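Local coordinates for polycomb protein Scm (Drosophila melanogaster, PDB 5J8Y) that pairs through its SAM domain with the SAM domain of Sfmbt, probably linking PRC1 to PhoRC at Polycomb response elements, at residues I15-S20 and N69-R74. Residues are numbered along the deposited sequence; the frame is centred on the assembly and turned at random.
Sequences IQYIES and NKVNGR
Tyr17 meets Lys70 with its hydroxyl oxygen and Val71 with the hydroxyl and the adjoining end of the ring, and the contact shows how one long aromatic side chain can join two helices whose backbones stay well apart. The nearest CA atoms, those of Tyr17 and Val71, are 10.2 Å apart, and the tyrosine crosses little more than half of that interval. Its CG stands anti to the backbone N (chi1 170°), which sends the ring out from helix 11-21 toward the other segment.

The apolar contact is with Val71, whose side chain comes from the opposite direction. Its CG1 methyl lies 3.9 Å from Tyr17 CZ and 3.6 Å from Tyr17 OH, meeting the ring at a slant. The other methyl, CG2, is farther off, 4.2 Å from Tyr17 OH.

Lys70 adds a smaller, aliphatic contact. Its CB is 3.6 Å from Tyr17 OH and its CD 3.9 Å, so two methylene groups lie against the hydroxyl oxygen while the extended chain runs past at an angle to the tyrosine.

No hydrogen bond joins the two segments, but Tyr17 OH is hydrogen-bonded to Leu67 O, one turn back. The hydroxyl is fastened to the backbone of helix 58-71 as carbon atoms pack beside it.

Within the all-helical SAM domain, this small surface contact ties the first helix, 11-21, to the C-terminal part of the long last helix, 58-71. Trp9 meets the tyrosine ring with its plane inclined by about 45°, and Pro6 touches Val71, so the N-terminal segment leading into helix 11-21 also packs against this junction.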
loop_
_atom_site.group_PDB
_atom_site.type_symbol
_atom_site.label_atom_id
_atom_site.label_comp_id
_atom_site.label_asym_id
_atom_site.label_seq_id
_atom_site.Cartn_x
_atom_site.Cartn_y
_atom_site.Cartn_z
ATOM N N ILE A 15 1.383 -14.552 0.083
ATOM C CA ILE A 15 2.238 -15.343 0.938
ATOM C C ILE A 15 2.631 -16.655 0.295
ATOM O O ILE A 15 3.727 -17.035 0.373
ATOM C CB ILE A 15 1.583 -15.566 2.310
ATOM C CG1 ILE A 15 1.605 -14.295 3.117
ATOM C CG2 ILE A 15 2.253 -16.666 3.102
ATOM C CD1 ILE A 15 0.630 -14.251 4.221
ATOM N N GLN A 16 1.680 -17.305 -0.330
ATOM C CA GLN A 16 1.856 -18.559 -1.018
ATOM C C GLN A 16 2.881 -18.367 -2.130
ATOM O O GLN A 16 3.721 -19.171 -2.317
ATOM C CB GLN A 16 0.524 -19.046 -1.601
ATOM C CG GLN A 16 0.543 -20.362 -2.351
ATOM C CD GLN A 16 -0.717 -20.693 -3.160
ATOM O OE1 GLN A 16 -1.617 -19.910 -3.324
ATOM N NE2 GLN A 16 -0.738 -21.887 -3.699
ATOM N N TYR A 17 2.797 -17.260 -2.831
ATOM C CA TYR A 17 3.731 -16.972 -3.913
ATOM C C TYR A 17 5.146 -16.876 -3.346
ATOM O O TYR A 17 6.028 -17.596 -3.734
ATOM C CB TYR A 17 3.337 -15.689 -4.671
ATOM C CG TYR A 17 4.387 -15.211 -5.650
ATOM C CD1 TYR A 17 4.775 -15.989 -6.709
ATOM C CD2 TYR A 17 5.008 -13.985 -5.497
ATOM C CE1 TYR A 17 5.742 -15.563 -7.592
ATOM C CE2 TYR A 17 5.972 -13.562 -6.372
ATOM C CZ TYR A 17 6.325 -14.345 -7.422
ATOM O OH TYR A 17 7.281 -13.957 -8.288
ATOM N N ILE A 18 5.321 -16.014 -2.368
ATOM C CA ILE A 18 6.624 -15.768 -1.803
ATOM C C ILE A 18 7.220 -17.049 -1.166
ATOM O O ILE A 18 8.377 -17.362 -1.377
ATOM C CB ILE A 18 6.560 -14.603 -0.795
ATOM C CG1 ILE A 18 6.052 -13.327 -1.474
ATOM C CG2 ILE A 18 7.905 -14.366 -0.174
ATOM C CD1 ILE A 18 6.805 -12.926 -2.720
ATOM N N GLU A 19 6.419 -17.806 -0.431
ATOM C CA GLU A 19 6.909 -19.033 0.193
ATOM C C GLU A 19 7.345 -20.116 -0.795
ATOM O O GLU A 19 8.360 -20.738 -0.622
ATOM C CB GLU A 19 5.822 -19.617 1.120
ATOM C CG GLU A 19 5.404 -18.768 2.290
ATOM C CD GLU A 19 4.283 -19.403 3.102
ATOM O OE1 GLU A 19 3.695 -20.390 2.640
ATOM O OE2 GLU A 19 3.985 -18.912 4.185
ATOM N N SER A 20 6.555 -20.352 -1.821
ATOM C CA SER A 20 6.829 -21.401 -2.821
ATOM C C SER A 20 7.986 -21.094 -3.776
ATOM O O SER A 20 8.497 -21.979 -4.441
ATOM C CB SER A 20 5.597 -21.656 -3.651
ATOM O OG SER A 20 5.643 -22.912 -4.272
ATOM N N ASN A 69 9.294 -8.344 -8.935
ATOM C CA ASN A 69 9.761 -8.067 -10.262
ATOM C C ASN A 69 9.387 -9.134 -11.258
ATOM O O ASN A 69 9.172 -8.820 -12.353
ATOM C CB ASN A 69 11.255 -7.797 -10.323
ATOM C CG ASN A 69 11.632 -6.506 -9.718
ATOM O OD1 ASN A 69 10.835 -5.675 -9.491
ATOM N ND2 ASN A 69 12.852 -6.376 -9.439
ATOM N N LYS A 70 9.318 -10.384 -10.858
ATOM C CA LYS A 70 8.906 -11.443 -11.748
ATOM C C LYS A 70 7.462 -11.352 -12.250
ATOM O O LYS A 70 7.158 -11.862 -13.240
ATOM C CB LYS A 70 9.151 -12.802 -11.122
ATOM C CG LYS A 70 10.617 -13.137 -10.897
ATOM C CD LYS A 70 10.761 -14.316 -9.965
ATOM C CE LYS A 70 12.194 -14.740 -9.829
ATOM N NZ LYS A 70 12.430 -15.410 -8.530
ATOM N N VAL A 71 6.593 -10.695 -11.513
ATOM C CA VAL A 71 5.155 -10.716 -11.789
ATOM C C VAL A 71 4.512 -9.333 -11.941
ATOM O O VAL A 71 3.314 -9.238 -12.210
ATOM C CB VAL A 71 4.396 -11.467 -10.674
ATOM C CG1 VAL A 71 4.779 -12.939 -10.671
ATOM C CG2 VAL A 71 4.673 -10.835 -9.316
ATOM N N ASN A 72 5.290 -8.267 -11.775
ATOM C CA ASN A 72 4.722 -6.920 -11.816
ATOM C C ASN A 72 4.725 -6.309 -13.221
ATOM O O ASN A 72 4.511 -5.107 -13.383
ATOM C CB ASN A 72 5.464 -6.002 -10.838
ATOM C CG ASN A 72 6.875 -5.678 -11.285
ATOM O OD1 ASN A 72 7.443 -6.353 -12.144
ATOM N ND2 ASN A 72 7.453 -4.641 -10.691
ATOM N N GLY A 73 4.963 -7.141 -14.231
ATOM C CA GLY A 73 4.853 -6.718 -15.617
ATOM C C GLY A 73 5.838 -5.636 -16.018
ATOM O O GLY A 73 7.050 -5.808 -15.884
ATOM N N ARG A 74 5.310 -4.519 -16.516
ATOM C CA ARG A 74 6.141 -3.407 -16.975
ATOM C C ARG A 74 6.254 -2.290 -15.943
ATOM O O ARG A 74 6.819 -1.235 -16.229
ATOM C CB ARG A 74 5.593 -2.836 -18.281
ATOM C CG ARG A 74 5.913 -3.674 -19.503
ATOM C CD ARG A 74 5.932 -2.818 -20.757
ATOM N NE ARG A 74 7.165 -2.045 -20.868
ATOM C CZ ARG A 74 7.438 -1.207 -21.864
ATOM N NH1 ARG A 74 6.561 -1.027 -22.843
ATOM N NH2 ARG A 74 8.587 -0.546 -21.883
#